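Local coordinates for protein 5-dehydro-2-deoxygluconokinase (Bacillus halodurans C-125, PDB 2QCV) that probably phosphorylates 5-dehydro-2-deoxy-D-gluconate with ATP, a late step in the bacterial breakdown of myo-inositol, as a member of the PfkB carbohydrate kinase family, at residues Phe12-Ile17 with Asn49-Ser54; Ile17-Ile22 with Ala122-Ser127; Leu293-Ala298 with Glu318-Ile323. All coordinates share one frame; numbering follows the deposited sequence.

From the N terminus the chain enters the central strand 12-17, and Ile17 belongs to contact 1 and contact 2 alike. Contact 1 closes a loop of 31 residues when helix 46-56 comes back to pack on that strand. Contact 2 is left open across it and closes only at 122-127, after the small four-stranded sheet has been completed, so the two cross along the chain; their centres are about 14 Å apart. Contact 3 follows in series, joining helices 289-305 and 316-325 near the C terminus. Its centre lies about 30 Å from that of contact 2, on the opposite side of the chain's centre.

Contact 1 (Phe12-Ile17 with Asn49-Ser54); sequences FDLIAI and NIVIGS
Strand 14-17 and helix 49-54 run nearly antiparallel, with axes 158° apart in direction and 8.7 Å at closest approach, and Ala16 faces Val51. Alternation along the strand sends Leu14 and Ala16 to the helix and turns Ile15 to the other side of the sheet. The small methyl of Ala16 lets the helix come close: its CB meets CG1 of Val51 at 3.5 Å, tighter than usual for two carbons. Val51 places this methyl beside its backbone N, and its beta-branched side chain also rests on Ala61 and Phe63 of the neighbouring strand 61-67.

Leu14 reaches farther. With chi1 at 75°, its CG is lodged between the backbone N and the carbonyl carbon, a costly rotamer that sends both methyls into the helix surface. Leu14 CD1 lies 4.1 Å from CG2 of Ile50, the two side chains crossing at about a right angle, and 3.7 Å from OG of Ser54. Leu14 CD2 touches Ser54 CB at 3.7 Å, so both methyls lie side by side against the serine's CB-OG end.

Ser54 can sit against these methyls because its hydroxyl is turned back to its own helix. Ser54 OG donates to Ile50 O at 2.8 Å from above the carbonyl plane, while Ser54 N reaches the same oxygen from the opposite face. Helix 271-284 lies alongside, its Ala276 touching Ile50 and Ser277 touching Ser54.

Helix 46-56 packs on a central parallel strand of the nine-stranded sheet, as in the alpha/beta core of the ribokinase-like PfkB fold. The contact is carried by apolar packing, with no hydrogen bond or ion pair between the segments. The polar hydroxyl is paid for within the helix, and the short Ala16-Val51 approach implies that helix and sheet are closely fitted here.

Contact 2 (Ile17-Ile22 with Ala122-Ser127); sequences IGRACI and ADLYLS
Arg19 and Asp123 meet where the residues just after strand 12-17 pass the short 3-10 turn 122-124; their CA atoms, 5.3 Å apart, are the nearest between the segments. The arginine side chain crosses the aspartate obliquely. Arg19 CB lies 3.8 Å from Asp123 CG, and Arg19 CG comes to 3.4 Å from Asp123 OD2; CD follows the same oxygen. The chain then bends, chi3 -71°, which brings the guanidinium edge, NE and more weakly NH2, to the carboxylate. Arg19 NE donates to Asp123 OD2 at 2.7 Å in a fairly straight bond, 163° at the hydrogen, with the oxygen close to the guanidinium plane but approached from above the carboxylate plane. The two planes are 64° apart, so the bridge is twisted rather than coplanar: NE to OD2 carries it, and Arg19 NH2 to Asp123 OD1, at 3.1 Å, is a weak, bent second bond. Arg19 NH2 also passes 3.9 Å from CD2 of Leu124.

The positive arginine matches the buried aspartate in charge, and its length, with one bend, lets NE and NH2 face the carboxylate. Gly18 takes backbone angles at which a side chain would press on the preceding carbonyl, and a water lies within hydrogen-bonding distance of both Gly18 O and Asp123 O. Beyond it, Ile17 and Leu126 join apolar ends: CG1 of the isoleucine meets CD2 of the leucine at 3.7 Å, and both also touch Ile64 and helix 154-167.

The contact sits at the C-terminal end of a parallel central strand, where the chain leaves the large sheet for strand 21-26 of the small one. Such a crossing from alpha/beta core to beta lid is a feature of the ribokinase-like fold of PfkB kinases, and this ion pair fastens the loop after strand 111-117 to it.

Contact 3 (Leu293-Ala298 with Glu318-Ile323); sequences LKYGSA and EIEALI
The Tyr295 ring is held at one face and at its outer edge by helix 318-323. Over the face stands CD1 of Ile323, 3.9 Å from the ring centroid and 24° off the normal, a CH-pi contact offset toward the CD1-CE1 rim. At the edge, in the ring plane, Tyr295 OH donates to Glu320 OE2 in a very short bond of 2.5 Å, with the carboxylate turned almost perpendicular to the ring. Tyrosine suits both roles, giving Ile323 an apolar face and Glu320 a polar hydroxyl. Glu320 is extended beyond CG, a reach that suits a long acidic residue at the interface margin.

Ile319 brings CG2 obliquely to CD2 of Tyr295, at 3.6 Å. One turn beyond Tyr295 on the same helix, the small Ala298 makes room for three side chains: Ala298 CB meets CG2 of Ile319, CG1 of Ile323 at 3.8 Å, and CD2 of Leu322.

The helix segments cross at 106°, with axes 9.2 Å apart. This is steep helix-on-helix packing, in which helix 316-325 lies across helix 289-305 on the outer side of the alpha/beta core of this PfkB-family kinase.

Contact 1 (Phe12-Ile17 with Asn49-Ser54)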
loop_
_atom_site.group_PDB
_atom_site.type_symbol
_atom_site.label_atom_id
_atom_site.label_comp_id
_atom_site.label_asym_id
_atom_site.label_seq_id
_atom_site.Cartn_x
_atom_site.Cartn_y
_atom_site.Cartn_z
ATOM N N PHE A 12 32.548 11.478 20.674
ATOM C CA PHE A 12 31.485 12.392 20.234
ATOM C C PHE A 12 30.819 13.107 21.429
ATOM O O PHE A 12 30.567 12.510 22.478
ATOM C CB PHE A 12 30.414 11.620 19.465
ATOM C CG PHE A 12 30.906 11.062 18.159
ATOM C CD1 PHE A 12 31.010 11.879 17.044
ATOM C CD2 PHE A 12 31.272 9.736 18.044
ATOM C CE1 PHE A 12 31.476 11.380 15.839
ATOM C CE2 PHE A 12 31.758 9.235 16.828
ATOM C CZ PHE A 12 31.863 10.075 15.744
ATOM N N ASP A 13 30.472 14.372 21.244
ATOM C CA ASP A 13 29.571 15.050 22.183
ATOM C C ASP A 13 28.112 14.595 22.022
ATOM O O ASP A 13 27.415 14.396 22.997
ATOM C CB ASP A 13 29.693 16.553 22.006
ATOM C CG ASP A 13 31.057 17.054 22.386
ATOM O OD1 ASP A 13 31.412 16.917 23.566
ATOM O OD2 ASP A 13 31.749 17.580 21.517
ATOM N N LEU A 14 27.662 14.406 20.785
ATOM C CA LEU A 14 26.323 13.925 20.535
ATOM C C LEU A 14 26.264 13.156 19.228
ATOM O O LEU A 14 27.057 13.407 18.294
ATOM C CB LEU A 14 25.303 15.059 20.522
ATOM C CG LEU A 14 25.206 15.999 19.339
ATOM C CD1 LEU A 14 23.894 16.787 19.458
ATOM C CD2 LEU A 14 26.420 16.945 19.287
ATOM N N ILE A 15 25.352 12.186 19.204
ATOM C CA ILE A 15 24.929 11.496 18.002
ATOM C C ILE A 15 23.409 11.637 17.968
ATOM O O ILE A 15 22.730 11.363 18.974
ATOM C CB ILE A 15 25.323 10.008 18.033
ATOM C CG1 ILE A 15 26.834 9.886 17.904
ATOM C CG2 ILE A 15 24.627 9.241 16.878
ATOM C CD1 ILE A 15 27.341 8.420 18.104
ATOM N N ALA A 16 22.883 12.126 16.855
ATOM C CA ALA A 16 21.435 12.254 16.669
ATOM C C ALA A 16 20.949 11.170 15.727
ATOM O O ALA A 16 21.699 10.660 14.883
ATOM C CB ALA A 16 21.072 13.611 16.136
ATOM N N ILE A 17 19.678 10.817 15.885
ATOM C CA ILE A 17 19.052 9.775 15.074
ATOM C C ILE A 17 17.743 10.313 14.530
ATOM O O ILE A 17 16.941 10.892 15.252
ATOM C CB ILE A 17 18.848 8.433 15.864
ATOM C CG1 ILE A 17 18.195 7.353 15.010
ATOM C CG2 ILE A 17 18.085 8.631 17.168
ATOM C CD1 ILE A 17 18.404 5.915 15.551
ATOM N N ASN A 49 19.549 19.359 11.693
ATOM C CA ASN A 49 19.772 20.740 12.081
ATOM C C ASN A 49 20.479 20.838 13.423
ATOM O O ASN A 49 21.330 21.712 13.632
ATOM C CB ASN A 49 18.437 21.492 12.212
ATOM C CG ASN A 49 17.804 21.782 10.915
ATOM O OD1 ASN A 49 18.457 21.772 9.850
ATOM N ND2 ASN A 49 16.480 22.042 10.968
ATOM N N ILE A 50 20.095 19.970 14.350
ATOM C CA ILE A 50 20.675 20.018 15.697
ATOM C C ILE A 50 22.169 19.647 15.604
ATOM O O ILE A 50 23.011 20.322 16.197
ATOM C CB ILE A 50 19.922 19.114 16.706
ATOM C CG1 ILE A 50 18.531 19.689 16.965
ATOM C CG2 ILE A 50 20.698 19.001 18.066
ATOM C CD1 ILE A 50 17.615 18.768 17.807
ATOM N N VAL A 51 22.509 18.608 14.856
ATOM C CA VAL A 51 23.939 18.248 14.737
ATOM C C VAL A 51 24.761 19.250 13.922
ATOM O O VAL A 51 25.906 19.490 14.256
ATOM C CB VAL A 51 24.248 16.801 14.284
ATOM C CG1 VAL A 51 23.664 15.789 15.322
ATOM C CG2 VAL A 51 23.810 16.517 12.841
ATOM N N ILE A 52 24.187 19.836 12.886
ATOM C CA ILE A 52 24.878 20.876 12.121
ATOM C C ILE A 52 25.097 22.118 12.997
ATOM O O ILE A 52 26.194 22.723 13.033
ATOM C CB ILE A 52 24.088 21.251 10.865
ATOM C CG1 ILE A 52 24.025 20.074 9.857
ATOM C CG2 ILE A 52 24.744 22.488 10.153
ATOM C CD1 ILE A 52 22.963 20.245 8.698
ATOM N N GLY A 53 24.069 22.513 13.741
ATOM C CA GLY A 53 24.224 23.615 14.675
ATOM C C GLY A 53 25.264 23.331 15.756
ATOM O O GLY A 53 26.050 24.196 16.150
ATOM N N SER A 54 25.252 22.121 16.288
ATOM C CA SER A 54 26.210 21.716 17.286
ATOM C C SER A 54 27.643 21.786 16.769
ATOM O O SER A 54 28.543 22.227 17.499
ATOM C CB SER A 54 25.922 20.279 17.772
ATOM O OG SER A 54 24.667 20.236 18.444
#

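Contact 2 (Ile17-Ile22 with Ala122-Ser127)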
loop_
_atom_site.group_PDB
_atom_site.type_symbol
_atom_site.label_atom_id
_atom_site.label_comp_id
_atom_site.label_asym_id
_atom_site.label_seq_id
_atom_site.Cartn_x
_atom_site.Cartn_y
_atom_site.Cartn_z
ATOM N N ILE A 17 19.678 10.817 15.885
ATOM C CA ILE A 17 19.052 9.775 15.074
ATOM C C ILE A 17 17.743 10.313 14.530
ATOM O O ILE A 17 16.941 10.892 15.252
ATOM C CB ILE A 17 18.848 8.433 15.864
ATOM C CG1 ILE A 17 18.195 7.353 15.010
ATOM C CG2 ILE A 17 18.085 8.631 17.168
ATOM C CD1 ILE A 17 18.404 5.915 15.551
ATOM N N GLY A 18 17.576 10.133 13.217
ATOM C CA GLY A 18 16.312 10.381 12.548
ATOM C C GLY A 18 16.537 11.018 11.182
ATOM O O GLY A 18 17.298 10.500 10.374
ATOM N N ARG A 19 15.831 12.124 10.938
ATOM C CA ARG A 19 15.719 12.721 9.600
ATOM C C ARG A 19 16.800 13.731 9.266
ATOM O O ARG A 19 17.015 14.720 10.000
ATOM C CB ARG A 19 14.374 13.447 9.467
ATOM C CG ARG A 19 14.183 14.202 8.166
ATOM C CD ARG A 19 12.699 14.659 8.046
ATOM N NE ARG A 19 11.884 13.477 7.792
ATOM C CZ ARG A 19 10.582 13.354 8.043
ATOM N NH1 ARG A 19 9.868 14.374 8.516
ATOM N NH2 ARG A 19 9.995 12.195 7.777
ATOM N N ALA A 20 17.398 13.530 8.094
ATOM C CA ALA A 20 18.162 14.551 7.389
ATOM C C ALA A 20 17.514 14.659 6.016
ATOM O O ALA A 20 17.401 13.655 5.289
ATOM C CB ALA A 20 19.630 14.184 7.268
ATOM N N CYS A 21 16.995 15.843 5.688
ATOM C CA CYS A 21 16.279 15.986 4.439
ATOM C C CYS A 21 16.685 17.287 3.737
ATOM O O CYS A 21 17.688 17.897 4.069
ATOM C CB CYS A 21 14.774 15.913 4.714
ATOM S SG CYS A 21 14.205 17.209 5.701
ATOM N N ILE A 22 15.920 17.656 2.724
ATOM C CA ILE A 22 16.142 18.896 1.978
ATOM C C ILE A 22 15.109 19.930 2.370
ATOM O O ILE A 22 13.900 19.683 2.321
ATOM C CB ILE A 22 16.048 18.653 0.473
ATOM C CG1 ILE A 22 17.134 17.644 0.041
ATOM C CG2 ILE A 22 16.192 20.009 -0.348
ATOM C CD1 ILE A 22 18.540 18.181 0.271
ATOM N N ALA A 122 12.979 8.261 2.497
ATOM C CA ALA A 122 14.109 7.442 2.879
ATOM C C ALA A 122 14.344 7.421 4.402
ATOM O O ALA A 122 14.666 6.374 4.949
ATOM C CB ALA A 122 15.372 7.896 2.148
ATOM N N ASP A 123 14.233 8.562 5.078
ATOM C CA ASP A 123 14.613 8.590 6.505
ATOM C C ASP A 123 13.758 7.682 7.386
ATOM O O ASP A 123 14.209 7.266 8.446
ATOM C CB ASP A 123 14.690 9.987 7.055
ATOM C CG ASP A 123 13.338 10.694 7.098
ATOM O OD1 ASP A 123 12.549 10.414 8.009
ATOM O OD2 ASP A 123 13.128 11.597 6.278
ATOM N N LEU A 124 12.552 7.379 6.921
ATOM C CA LEU A 124 11.618 6.550 7.669
ATOM C C LEU A 124 11.915 5.066 7.520
ATOM O O LEU A 124 11.369 4.280 8.273
ATOM C CB LEU A 124 10.172 6.846 7.241
ATOM C CG LEU A 124 9.657 8.263 7.560
ATOM C CD1 LEU A 124 8.226 8.444 6.959
ATOM C CD2 LEU A 124 9.697 8.512 9.034
ATOM N N TYR A 125 12.799 4.695 6.589
ATOM C CA TYR A 125 13.202 3.311 6.382
ATOM C C TYR A 125 14.480 2.905 7.116
ATOM O O TYR A 125 14.964 1.812 6.912
ATOM C CB TYR A 125 13.308 3.029 4.872
ATOM C CG TYR A 125 11.927 2.957 4.300
ATOM C CD1 TYR A 125 11.213 1.772 4.392
ATOM C CD2 TYR A 125 11.282 4.087 3.796
ATOM C CE1 TYR A 125 9.936 1.677 3.954
ATOM C CE2 TYR A 125 9.965 4.002 3.321
ATOM C CZ TYR A 125 9.304 2.793 3.416
ATOM O OH TYR A 125 8.020 2.639 2.967
ATOM N N LEU A 126 15.027 3.785 7.944
ATOM C CA LEU A 126 16.084 3.395 8.862
ATOM C C LEU A 126 15.523 2.254 9.711
ATOM O O LEU A 126 14.380 2.322 10.191
ATOM C CB LEU A 126 16.499 4.573 9.773
ATOM C CG LEU A 126 17.585 4.324 10.812
ATOM C CD1 LEU A 126 18.960 4.125 10.100
ATOM C CD2 LEU A 126 17.588 5.477 11.880
ATOM N N SER A 127 16.293 1.204 9.836
ATOM C CA SER A 127 15.823 -0.025 10.444
ATOM C C SER A 127 16.723 -0.400 11.616
ATOM O O SER A 127 17.873 0.035 11.685
ATOM C CB SER A 127 15.790 -1.142 9.400
ATOM O OG SER A 127 17.115 -1.578 9.143
HETATM O O HOH W 1 16.709 8.111 9.128
#

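Contact 3 (Leu293-Ala298 with Glu318-Ile323)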
loop_
_atom_site.group_PDB
_atom_site.type_symbol
_atom_site.label_atom_id
_atom_site.label_comp_id
_atom_site.label_asym_id
_atom_site.label_seq_id
_atom_site.Cartn_x
_atom_site.Cartn_y
_atom_site.Cartn_z
ATOM N N LEU A 293 19.808 27.589 29.394
ATOM C CA LEU A 293 18.550 28.154 28.900
ATOM C C LEU A 293 18.761 29.458 28.104
ATOM O O LEU A 293 18.066 29.683 27.096
ATOM C CB LEU A 293 17.571 28.360 30.057
ATOM C CG LEU A 293 17.039 27.140 30.807
ATOM C CD1 LEU A 293 16.265 27.606 32.089
ATOM C CD2 LEU A 293 16.140 26.234 29.908
ATOM N N LYS A 294 19.739 30.277 28.510
ATOM C CA LYS A 294 20.026 31.524 27.788
ATOM C C LYS A 294 20.667 31.234 26.443
ATOM O O LYS A 294 20.344 31.857 25.432
ATOM C CB LYS A 294 20.964 32.405 28.598
ATOM C CG LYS A 294 20.446 32.781 29.966
ATOM C CD LYS A 294 21.288 33.853 30.662
ATOM C CE LYS A 294 20.916 33.979 32.159
ATOM N NZ LYS A 294 19.455 34.218 32.336
ATOM N N TYR A 295 21.597 30.284 26.418
ATOM C CA TYR A 295 22.191 29.860 25.170
ATOM C C TYR A 295 21.151 29.350 24.181
ATOM O O TYR A 295 21.218 29.728 23.033
ATOM C CB TYR A 295 23.279 28.805 25.401
ATOM C CG TYR A 295 24.620 29.400 25.736
ATOM C CD1 TYR A 295 24.872 29.967 27.006
ATOM C CD2 TYR A 295 25.664 29.366 24.818
ATOM C CE1 TYR A 295 26.096 30.487 27.310
ATOM C CE2 TYR A 295 26.945 29.922 25.134
ATOM C CZ TYR A 295 27.134 30.468 26.384
ATOM O OH TYR A 295 28.344 31.018 26.751
ATOM N N GLY A 296 20.196 28.528 24.617
ATOM C CA GLY A 296 19.193 27.987 23.699
ATOM C C GLY A 296 18.313 29.122 23.178
ATOM O O GLY A 296 18.043 29.230 21.976
ATOM N N SER A 297 17.892 29.985 24.089
ATOM C CA SER A 297 17.041 31.089 23.706
ATOM C C SER A 297 17.725 32.083 22.770
ATOM O O SER A 297 17.118 32.545 21.788
ATOM C CB SER A 297 16.526 31.820 24.952
ATOM O OG SER A 297 16.010 30.913 25.879
ATOM N N ALA A 298 18.975 32.423 23.049
ATOM C CA ALA A 298 19.711 33.351 22.193
ATOM C C ALA A 298 19.921 32.778 20.782
ATOM O O ALA A 298 19.771 33.474 19.761
ATOM C CB ALA A 298 21.081 33.734 22.871
ATOM N N GLU A 318 28.286 34.943 18.395
ATOM C CA GLU A 318 27.020 35.645 18.177
ATOM C C GLU A 318 26.066 35.399 19.343
ATOM O O GLU A 318 25.409 36.324 19.814
ATOM C CB GLU A 318 26.317 35.191 16.899
ATOM C CG GLU A 318 26.943 35.709 15.648
ATOM C CD GLU A 318 26.348 35.086 14.410
ATOM O OE1 GLU A 318 26.043 33.871 14.418
ATOM O OE2 GLU A 318 26.189 35.825 13.414
ATOM N N ILE A 319 25.981 34.142 19.775
ATOM C CA ILE A 319 25.126 33.774 20.930
ATOM C C ILE A 319 25.561 34.562 22.156
ATOM O O ILE A 319 24.743 35.169 22.827
ATOM C CB ILE A 319 25.155 32.239 21.223
ATOM C CG1 ILE A 319 24.454 31.470 20.095
ATOM C CG2 ILE A 319 24.523 31.914 22.604
ATOM C CD1 ILE A 319 24.782 29.981 20.018
ATOM N N GLU A 320 26.853 34.572 22.442
ATOM C CA GLU A 320 27.359 35.222 23.667
ATOM C C GLU A 320 27.187 36.759 23.664
ATOM O O GLU A 320 26.853 37.359 24.696
ATOM C CB GLU A 320 28.778 34.772 23.957
ATOM C CG GLU A 320 28.776 33.329 24.428
ATOM C CD GLU A 320 30.139 32.710 24.639
ATOM O OE1 GLU A 320 31.148 33.317 24.221
ATOM O OE2 GLU A 320 30.184 31.597 25.237
ATOM N N ALA A 321 27.357 37.372 22.500
ATOM C CA ALA A 321 27.137 38.788 22.344
ATOM C C ALA A 321 25.653 39.146 22.605
ATOM O O ALA A 321 25.334 40.190 23.198
ATOM C CB ALA A 321 27.557 39.214 20.944
ATOM N N LEU A 322 24.756 38.290 22.140
ATOM C CA LEU A 322 23.319 38.532 22.309
ATOM C C LEU A 322 22.955 38.382 23.782
ATOM O O LEU A 322 22.165 39.179 24.318
ATOM C CB LEU A 322 22.484 37.611 21.389
ATOM C CG LEU A 322 21.002 37.975 21.310
ATOM C CD1 LEU A 322 20.826 39.288 20.519
ATOM C CD2 LEU A 322 20.129 36.820 20.732
ATOM N N ILE A 323 23.529 37.365 24.429
ATOM C CA ILE A 323 23.329 37.166 25.886
ATOM C C ILE A 323 23.843 38.377 26.673
ATOM O O ILE A 323 23.157 38.875 27.573
ATOM C CB ILE A 323 23.982 35.868 26.396
ATOM C CG1 ILE A 323 23.279 34.641 25.786
ATOM C CG2 ILE A 323 23.938 35.803 27.943
ATOM C CD1 ILE A 323 23.973 33.282 26.141
#